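Local coordinates for increased recombination centers protein 6 (Saccharomyces cerevisiae, PDB 3UC9), which serves as a clathrin coat accessory factor related to small G proteins and takes part in gross chromosomal rearrangements and telomere healing, at residues A[24-35]-A[101-110]; A[128-139]-A[159-168]. All blocks are in the same frame, centred on the assembly; numbering follows the deposited sequence.

In the fold
Contacts 1 and 2 pair neighbouring parallel strands of one six-stranded mixed sheet, and strands 103-110 and 133-138 lie side by side between them, so the two contacts run on into each other. Contact 1 joins two inner strands and is mostly buried; contact 2 reaches the outermost strand 163-167 and is only partly buried. Both have regular backbone pairing and mostly apolar packing in the middle, aliphatic in contact 1, with a phenylalanine ring and a glutamate in contact 2, and side-chain amides donating to backbone carbonyl oxygens at the N-terminal end. A bulge interrupts contact 1, whereas contact 2 keeps its register and adds an arginine site and a water. M103 O accepts from T132 OG1, tying one contact to the other.

Contact 1: A[24-35]-A[101-110]; sequences QYPQNKILVLSD and NVMAGIILIT
The carbonyl oxygen of N101 is gripped by two glutamine amides, Q24 NE2 and Q27 NE2, each at 3.0 Å. They arrive from opposite faces of the carbonyl plane, so neither uses an in-plane lone pair, though each N-H points to the oxygen within its own amide plane. The Q24 amide also donates to Y25 O, which fixes its rotation; Q27 OE1 is taken by N131. Beside them V102 CG1 packs 3.5 Å from Y25 CB, while V102 CG2 meets K29 CG. The lysine chain bends at chi2 (-51°) and carries NZ away from segment 101-110 to D75 and N28 OD1. K29 pairs with M103 before a beta bulge that shifts the register by one residue; there K29 O accepts from A104 N at 2.7 Å and, weakly, from G105 N. Beyond it, strands 29-35 and 105-110 run parallel as inner strands of the Rossmann-like sheet, I30 to L33 pairing with G105 to L108 and the bonds alternating from L31 N to I109 N. M103 bends at chi2 and chi3, both near -50°, which brings CE against L31 CB at 3.4 Å, a tight carbon contact. I106 CD1 touches the same CB at 3.6 Å. Further along this face L33 and L108 lie side by side, CD2 to CD1 3.8 Å, under W87 and I84 of helix 84-91. The other face carries I30, V32, I107 and I109, with V137 against the last two. At the C-terminal end T110 OG1 donates to D35 OD1 at 2.7 Å, meeting the carboxylate on its syn side, 33° out of plane.

Contact 2: A[128-139]-A[159-168]; sequences AHRNTFVVLVNV and FTNVIEFVNW. Unlike the reference sequence in segment 128-139: V137 (reference Ala).
N161 holds the turn at 129-132 through both ends of its side-chain amide. Its ND2 donates to H129 O and to T132 O, each at 2.8 Å; the second bond is nearly straight (169°) and falls on a lone pair of the carbonyl. Its OD1 accepts from R130 NH2 at 2.6 Å, near the guanidinium plane, and the guanidinium and amide planes stand 74° apart. R130 gets there by bending at chi2 and chi3, which wraps the chain round the T160 hydroxyl, leaving OG1 at the guanidinium edge. There NE donates to T160 OG1 at 2.9 Å, and that hydroxyl in turn donates to R130 O on a lone pair. NH2 also reaches M125 O, and F159 CD1 lies over one guanidinium face. On the other side of the turn a water links N131 O to V162 N. Strands 133-138 and 163-167, the parallel pair of a beta-alpha-beta unit crossing through helix 145-155, are joined by regular backbone bonds from V134 N to W168 N. L136 sets its isobutyl group over one face of the F165 ring, with CD1 4.0 Å from the centroid and 11° off the normal, a CH-pi contact. V135 CG1 and V166 CG2 pack on the opposite side of the sheet. There too V137 CG1 lies 3.6 Å from W168 CB. E164 sends its carboxylate away to R188. At the C-terminal end N138 ND2 donates to N167 OD1 at 2.9 Å and also to N140 O, while OD1 takes I112 N. With two acceptors for each of N138 ND2 and N161 ND2, both amides are probably fixed in rotation, so polar groups are satisfied at both ends of the edge pairing, with mostly apolar side chains and E164 between.

Contact 1: A[24-35]-A[101-110]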
# COMPACT_ATOMS: atom_id res chain seq x y z
N GLN A 24 11.80 18.30 -2.84
CA GLN A 24 11.11 17.11 -2.35
C GLN A 24 10.07 17.57 -1.33
O GLN A 24 10.42 18.06 -0.26
CB GLN A 24 12.07 16.11 -1.70
CG GLN A 24 11.37 14.91 -1.02
CD GLN A 24 10.56 14.07 -2.00
OE1 GLN A 24 11.10 13.55 -2.98
NE2 GLN A 24 9.26 13.97 -1.75
N TYR A 25 8.80 17.40 -1.69
CA TYR A 25 7.68 17.82 -0.84
C TYR A 25 7.58 16.82 0.30
O TYR A 25 8.06 15.68 0.18
CB TYR A 25 6.36 17.82 -1.63
CG TYR A 25 6.14 18.95 -2.62
CD1 TYR A 25 5.00 19.73 -2.54
CD2 TYR A 25 7.04 19.21 -3.65
CE1 TYR A 25 4.76 20.77 -3.45
CE2 TYR A 25 6.82 20.25 -4.57
CZ TYR A 25 5.67 21.02 -4.46
OH TYR A 25 5.42 22.03 -5.35
N PRO A 26 6.95 17.22 1.41
CA PRO A 26 6.70 16.24 2.47
C PRO A 26 5.99 15.02 1.89
O PRO A 26 4.97 15.16 1.22
CB PRO A 26 5.82 17.00 3.45
CG PRO A 26 6.14 18.45 3.20
CD PRO A 26 6.39 18.54 1.74
N GLN A 27 6.56 13.85 2.12
CA GLN A 27 6.07 12.63 1.49
C GLN A 27 5.19 11.88 2.50
O GLN A 27 5.61 10.89 3.11
CB GLN A 27 7.24 11.77 1.03
CG GLN A 27 6.82 10.65 0.09
CD GLN A 27 7.99 9.80 -0.35
OE1 GLN A 27 8.56 9.06 0.45
NE2 GLN A 27 8.36 9.92 -1.61
N ASN A 28 3.96 12.37 2.67
CA ASN A 28 3.08 11.89 3.73
C ASN A 28 1.70 11.46 3.26
O ASN A 28 0.74 11.49 4.04
CB ASN A 28 2.95 12.94 4.84
CG ASN A 28 2.14 14.14 4.43
OD1 ASN A 28 2.09 14.51 3.25
ND2 ASN A 28 1.49 14.77 5.42
N LYS A 29 1.61 11.02 2.01
CA LYS A 29 0.35 10.52 1.49
C LYS A 29 0.39 8.99 1.46
O LYS A 29 1.41 8.37 1.12
CB LYS A 29 0.05 11.07 0.10
CG LYS A 29 0.35 12.55 -0.13
CD LYS A 29 -0.24 13.47 0.92
CE LYS A 29 0.13 14.93 0.68
NZ LYS A 29 -0.09 15.80 1.88
N ILE A 30 -0.72 8.38 1.85
CA ILE A 30 -0.91 6.95 1.66
C ILE A 30 -2.15 6.75 0.79
O ILE A 30 -3.23 7.21 1.14
CB ILE A 30 -1.04 6.19 2.99
CG1 ILE A 30 0.29 6.22 3.75
CG2 ILE A 30 -1.45 4.71 2.72
CD1 ILE A 30 0.25 5.47 5.08
N LEU A 31 -1.96 6.11 -0.36
CA LEU A 31 -3.06 5.82 -1.28
C LEU A 31 -3.53 4.39 -1.04
O LEU A 31 -2.73 3.46 -1.04
CB LEU A 31 -2.62 6.02 -2.73
CG LEU A 31 -3.58 5.85 -3.91
CD1 LEU A 31 -5.03 5.97 -3.53
CD2 LEU A 31 -3.22 6.90 -4.96
N VAL A 32 -4.83 4.23 -0.84
CA VAL A 32 -5.44 2.91 -0.76
C VAL A 32 -6.40 2.77 -1.95
O VAL A 32 -7.35 3.54 -2.08
CB VAL A 32 -6.18 2.68 0.56
CG1 VAL A 32 -6.70 1.24 0.63
CG2 VAL A 32 -5.26 2.99 1.77
N LEU A 33 -6.11 1.81 -2.81
CA LEU A 33 -6.79 1.60 -4.08
C LEU A 33 -7.38 0.19 -4.12
O LEU A 33 -6.79 -0.75 -3.59
CB LEU A 33 -5.78 1.76 -5.22
CG LEU A 33 -6.23 1.50 -6.66
CD1 LEU A 33 -7.14 2.62 -7.13
CD2 LEU A 33 -5.03 1.31 -7.61
N SER A 34 -8.55 0.06 -4.75
CA SER A 34 -9.09 -1.25 -5.11
C SER A 34 -9.75 -1.18 -6.47
O SER A 34 -10.20 -0.11 -6.89
CB SER A 34 -10.09 -1.75 -4.08
OG SER A 34 -11.27 -0.96 -4.07
N ASP A 35 -9.80 -2.31 -7.18
CA ASP A 35 -10.74 -2.40 -8.30
C ASP A 35 -12.16 -2.49 -7.73
O ASP A 35 -12.37 -2.91 -6.58
CB ASP A 35 -10.41 -3.54 -9.29
CG ASP A 35 -10.11 -4.87 -8.62
OD1 ASP A 35 -9.31 -4.90 -7.67
OD2 ASP A 35 -10.65 -5.90 -9.09
N ASN A 101 5.48 11.64 -6.23
CA ASN A 101 6.59 12.00 -5.35
C ASN A 101 6.21 12.28 -3.88
O ASN A 101 7.08 12.27 -3.00
CB ASN A 101 7.41 13.15 -5.97
CG ASN A 101 8.27 12.68 -7.16
OD1 ASN A 101 8.53 13.45 -8.10
ND2 ASN A 101 8.70 11.43 -7.13
N VAL A 102 4.92 12.49 -3.61
CA VAL A 102 4.48 12.68 -2.22
C VAL A 102 3.88 11.41 -1.59
O VAL A 102 3.49 11.43 -0.42
CB VAL A 102 3.51 13.86 -2.05
CG1 VAL A 102 4.22 15.16 -2.41
CG2 VAL A 102 2.23 13.67 -2.87
N MET A 103 3.90 10.30 -2.32
CA MET A 103 3.41 9.03 -1.79
C MET A 103 4.40 8.35 -0.83
O MET A 103 5.47 7.88 -1.24
CB MET A 103 3.07 8.06 -2.94
CG MET A 103 2.09 8.62 -3.96
SD MET A 103 0.58 9.30 -3.23
CE MET A 103 0.09 7.96 -2.27
N ALA A 104 4.04 8.29 0.44
CA ALA A 104 4.75 7.48 1.42
C ALA A 104 4.53 6.00 1.08
O ALA A 104 5.45 5.18 1.18
CB ALA A 104 4.27 7.77 2.83
N GLY A 105 3.30 5.66 0.70
CA GLY A 105 3.00 4.29 0.32
C GLY A 105 1.74 4.16 -0.51
O GLY A 105 0.90 5.07 -0.55
N ILE A 106 1.62 3.01 -1.16
CA ILE A 106 0.47 2.65 -1.98
C ILE A 106 0.05 1.28 -1.55
O ILE A 106 0.89 0.41 -1.44
CB ILE A 106 0.83 2.58 -3.47
CG1 ILE A 106 1.49 3.88 -3.95
CG2 ILE A 106 -0.43 2.32 -4.28
CD1 ILE A 106 0.60 5.04 -3.94
N ILE A 107 -1.24 1.10 -1.27
CA ILE A 107 -1.79 -0.19 -0.86
C ILE A 107 -2.89 -0.53 -1.86
O ILE A 107 -3.84 0.23 -2.02
CB ILE A 107 -2.37 -0.18 0.59
CG1 ILE A 107 -1.30 0.25 1.59
CG2 ILE A 107 -2.90 -1.56 0.96
CD1 ILE A 107 -1.82 0.46 3.05
N LEU A 108 -2.74 -1.67 -2.54
CA LEU A 108 -3.73 -2.14 -3.48
C LEU A 108 -4.46 -3.33 -2.88
O LEU A 108 -3.83 -4.29 -2.41
CB LEU A 108 -3.05 -2.52 -4.80
CG LEU A 108 -3.93 -3.22 -5.84
CD1 LEU A 108 -5.04 -2.29 -6.32
CD2 LEU A 108 -3.10 -3.73 -7.00
N ILE A 109 -5.79 -3.25 -2.86
CA ILE A 109 -6.65 -4.31 -2.35
C ILE A 109 -7.31 -4.97 -3.56
O ILE A 109 -8.09 -4.34 -4.25
CB ILE A 109 -7.76 -3.74 -1.43
CG1 ILE A 109 -7.18 -2.87 -0.31
CG2 ILE A 109 -8.58 -4.88 -0.85
CD1 ILE A 109 -6.27 -3.59 0.61
N THR A 110 -7.00 -6.24 -3.81
CA THR A 110 -7.51 -6.91 -5.00
C THR A 110 -7.49 -8.43 -4.90
O THR A 110 -7.03 -9.00 -3.90
CB THR A 110 -6.72 -6.48 -6.27
OG1 THR A 110 -7.43 -6.89 -7.45
CG2 THR A 110 -5.33 -7.09 -6.28

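Contact 2: A[128-139]-A[159-168]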
# COMPACT_ATOMS: atom_id res chain seq x y z
N ALA A 128 7.56 5.06 -9.83
CA ALA A 128 7.36 5.42 -8.41
C ALA A 128 8.59 6.13 -7.85
O ALA A 128 9.73 5.91 -8.30
CB ALA A 128 7.06 4.17 -7.56
N HIS A 129 8.36 6.99 -6.87
CA HIS A 129 9.44 7.49 -6.04
C HIS A 129 10.09 6.29 -5.37
O HIS A 129 9.43 5.32 -5.00
CB HIS A 129 8.91 8.48 -5.00
CG HIS A 129 9.98 9.22 -4.26
ND1 HIS A 129 10.72 8.64 -3.25
CD2 HIS A 129 10.44 10.49 -4.37
CE1 HIS A 129 11.59 9.51 -2.78
NE2 HIS A 129 11.44 10.65 -3.44
N ARG A 130 11.41 6.37 -5.24
CA ARG A 130 12.23 5.26 -4.76
C ARG A 130 12.00 4.87 -3.30
O ARG A 130 12.39 3.79 -2.90
CB ARG A 130 13.72 5.58 -5.02
CG ARG A 130 14.13 5.65 -6.52
CD ARG A 130 14.42 4.26 -7.13
NE ARG A 130 13.27 3.37 -7.03
CZ ARG A 130 12.25 3.33 -7.88
NH1 ARG A 130 12.22 4.09 -8.98
NH2 ARG A 130 11.24 2.49 -7.65
N ASN A 131 11.37 5.73 -2.51
CA ASN A 131 11.08 5.46 -1.08
C ASN A 131 9.66 4.92 -0.77
O ASN A 131 9.40 4.40 0.33
CB ASN A 131 11.30 6.74 -0.26
CG ASN A 131 11.25 6.52 1.25
OD1 ASN A 131 11.97 5.67 1.79
ND2 ASN A 131 10.40 7.30 1.95
N THR A 132 8.75 5.06 -1.73
CA THR A 132 7.35 4.67 -1.56
C THR A 132 7.21 3.18 -1.27
O THR A 132 7.66 2.35 -2.06
CB THR A 132 6.52 5.05 -2.81
OG1 THR A 132 6.67 6.45 -3.10
CG2 THR A 132 5.05 4.76 -2.61
N PHE A 133 6.58 2.82 -0.16
CA PHE A 133 6.26 1.40 0.04
C PHE A 133 5.07 0.99 -0.84
O PHE A 133 4.17 1.80 -1.14
CB PHE A 133 6.07 1.05 1.53
CG PHE A 133 4.78 1.55 2.16
CD1 PHE A 133 3.57 0.93 1.92
CD2 PHE A 133 4.81 2.60 3.08
CE1 PHE A 133 2.40 1.37 2.55
CE2 PHE A 133 3.65 3.05 3.70
CZ PHE A 133 2.44 2.43 3.44
N VAL A 134 5.06 -0.27 -1.28
CA VAL A 134 3.96 -0.80 -2.09
C VAL A 134 3.53 -2.14 -1.53
O VAL A 134 4.31 -3.10 -1.51
CB VAL A 134 4.37 -1.00 -3.55
CG1 VAL A 134 3.17 -1.53 -4.34
CG2 VAL A 134 4.86 0.33 -4.16
N VAL A 135 2.30 -2.19 -1.05
CA VAL A 135 1.72 -3.41 -0.49
C VAL A 135 0.57 -3.84 -1.35
O VAL A 135 -0.36 -3.06 -1.60
CB VAL A 135 1.24 -3.21 0.94
CG1 VAL A 135 0.57 -4.51 1.48
CG2 VAL A 135 2.40 -2.76 1.85
N LEU A 136 0.62 -5.09 -1.82
CA LEU A 136 -0.43 -5.67 -2.62
C LEU A 136 -1.16 -6.66 -1.72
O LEU A 136 -0.59 -7.68 -1.31
CB LEU A 136 0.14 -6.38 -3.83
CG LEU A 136 0.94 -5.46 -4.77
CD1 LEU A 136 2.41 -5.37 -4.37
CD2 LEU A 136 0.81 -5.94 -6.19
N VAL A 137 -2.40 -6.32 -1.40
CA VAL A 137 -3.21 -7.07 -0.46
C VAL A 137 -4.14 -7.98 -1.24
O VAL A 137 -5.03 -7.50 -1.94
CB VAL A 137 -4.00 -6.14 0.46
CG1 VAL A 137 -4.88 -6.96 1.41
CG2 VAL A 137 -3.07 -5.21 1.24
N ASN A 138 -3.92 -9.28 -1.13
CA ASN A 138 -4.79 -10.25 -1.76
C ASN A 138 -5.96 -10.67 -0.88
O ASN A 138 -5.76 -11.13 0.24
CB ASN A 138 -4.02 -11.50 -2.14
CG ASN A 138 -4.93 -12.58 -2.69
OD1 ASN A 138 -5.60 -12.37 -3.71
ND2 ASN A 138 -5.02 -13.71 -1.99
N VAL A 139 -7.17 -10.56 -1.43
CA VAL A 139 -8.39 -10.94 -0.72
C VAL A 139 -8.96 -12.28 -1.21
O VAL A 139 -9.92 -12.78 -0.63
CB VAL A 139 -9.47 -9.85 -0.81
CG1 VAL A 139 -8.96 -8.54 -0.23
CG2 VAL A 139 -9.95 -9.67 -2.25
N PHE A 159 13.65 -3.63 -5.98
CA PHE A 159 13.80 -2.18 -6.03
C PHE A 159 14.25 -1.63 -4.67
O PHE A 159 14.24 -2.33 -3.65
CB PHE A 159 12.48 -1.51 -6.44
CG PHE A 159 12.12 -1.69 -7.90
CD1 PHE A 159 12.51 -0.74 -8.84
CD2 PHE A 159 11.39 -2.78 -8.32
CE1 PHE A 159 12.19 -0.88 -10.17
CE2 PHE A 159 11.06 -2.94 -9.66
CZ PHE A 159 11.46 -1.99 -10.58
N THR A 160 14.64 -0.36 -4.64
CA THR A 160 14.89 0.33 -3.37
C THR A 160 13.65 0.21 -2.46
O THR A 160 13.77 0.08 -1.23
CB THR A 160 15.19 1.83 -3.59
OG1 THR A 160 14.17 2.39 -4.43
CG2 THR A 160 16.55 2.05 -4.24
N ASN A 161 12.47 0.26 -3.06
CA ASN A 161 11.20 0.27 -2.34
C ASN A 161 10.92 -1.00 -1.57
O ASN A 161 11.31 -2.09 -2.00
CB ASN A 161 10.04 0.44 -3.33
CG ASN A 161 10.26 1.57 -4.29
OD1 ASN A 161 11.09 1.50 -5.20
ND2 ASN A 161 9.49 2.62 -4.12
N VAL A 162 10.23 -0.87 -0.44
CA VAL A 162 9.64 -2.01 0.24
C VAL A 162 8.42 -2.41 -0.58
O VAL A 162 7.51 -1.61 -0.79
CB VAL A 162 9.23 -1.67 1.68
CG1 VAL A 162 8.44 -2.83 2.32
CG2 VAL A 162 10.47 -1.31 2.51
N ILE A 163 8.43 -3.64 -1.09
CA ILE A 163 7.31 -4.17 -1.86
C ILE A 163 6.93 -5.48 -1.21
O ILE A 163 7.79 -6.32 -1.00
CB ILE A 163 7.70 -4.46 -3.32
CG1 ILE A 163 8.18 -3.19 -4.01
CG2 ILE A 163 6.50 -5.07 -4.07
CD1 ILE A 163 8.63 -3.42 -5.43
N GLU A 164 5.66 -5.64 -0.87
CA GLU A 164 5.23 -6.89 -0.28
C GLU A 164 3.81 -7.29 -0.64
O GLU A 164 2.89 -6.48 -0.58
CB GLU A 164 5.39 -6.83 1.24
CG GLU A 164 5.52 -8.20 1.87
CD GLU A 164 6.24 -8.18 3.21
OE1 GLU A 164 7.32 -7.56 3.31
OE2 GLU A 164 5.72 -8.79 4.16
N PHE A 165 3.66 -8.56 -0.98
CA PHE A 165 2.35 -9.19 -1.16
C PHE A 165 1.90 -9.76 0.18
O PHE A 165 2.69 -10.41 0.87
CB PHE A 165 2.44 -10.31 -2.21
CG PHE A 165 2.68 -9.81 -3.61
CD1 PHE A 165 1.62 -9.69 -4.50
CD2 PHE A 165 3.94 -9.43 -4.02
CE1 PHE A 165 1.84 -9.22 -5.80
CE2 PHE A 165 4.16 -8.97 -5.31
CZ PHE A 165 3.11 -8.87 -6.20
N VAL A 166 0.64 -9.51 0.55
CA VAL A 166 0.09 -9.96 1.84
C VAL A 166 -1.33 -10.51 1.65
O VAL A 166 -2.14 -9.92 0.94
CB VAL A 166 0.06 -8.79 2.86
CG1 VAL A 166 -0.55 -9.24 4.20
CG2 VAL A 166 1.46 -8.24 3.11
N ASN A 167 -1.63 -11.66 2.26
CA ASN A 167 -2.99 -12.18 2.29
C ASN A 167 -3.79 -11.51 3.40
O ASN A 167 -3.28 -11.34 4.51
CB ASN A 167 -2.98 -13.70 2.53
CG ASN A 167 -2.91 -14.51 1.26
OD1 ASN A 167 -3.18 -14.02 0.18
ND2 ASN A 167 -2.56 -15.80 1.40
N TRP A 168 -5.04 -11.16 3.11
CA TRP A 168 -5.97 -10.65 4.12
C TRP A 168 -7.36 -11.27 3.97
O TRP A 168 -8.01 -11.10 2.94
CB TRP A 168 -6.04 -9.13 4.07
CG TRP A 168 -6.95 -8.53 5.09
CD1 TRP A 168 -6.91 -8.72 6.45
CD2 TRP A 168 -8.05 -7.65 4.85
NE1 TRP A 168 -7.91 -8.00 7.06
CE2 TRP A 168 -8.63 -7.34 6.10
CE3 TRP A 168 -8.60 -7.09 3.69
CZ2 TRP A 168 -9.73 -6.49 6.22
CZ3 TRP A 168 -9.70 -6.25 3.81
CH2 TRP A 168 -10.25 -5.95 5.07
O HOH W 1 9.93 1.82 0.92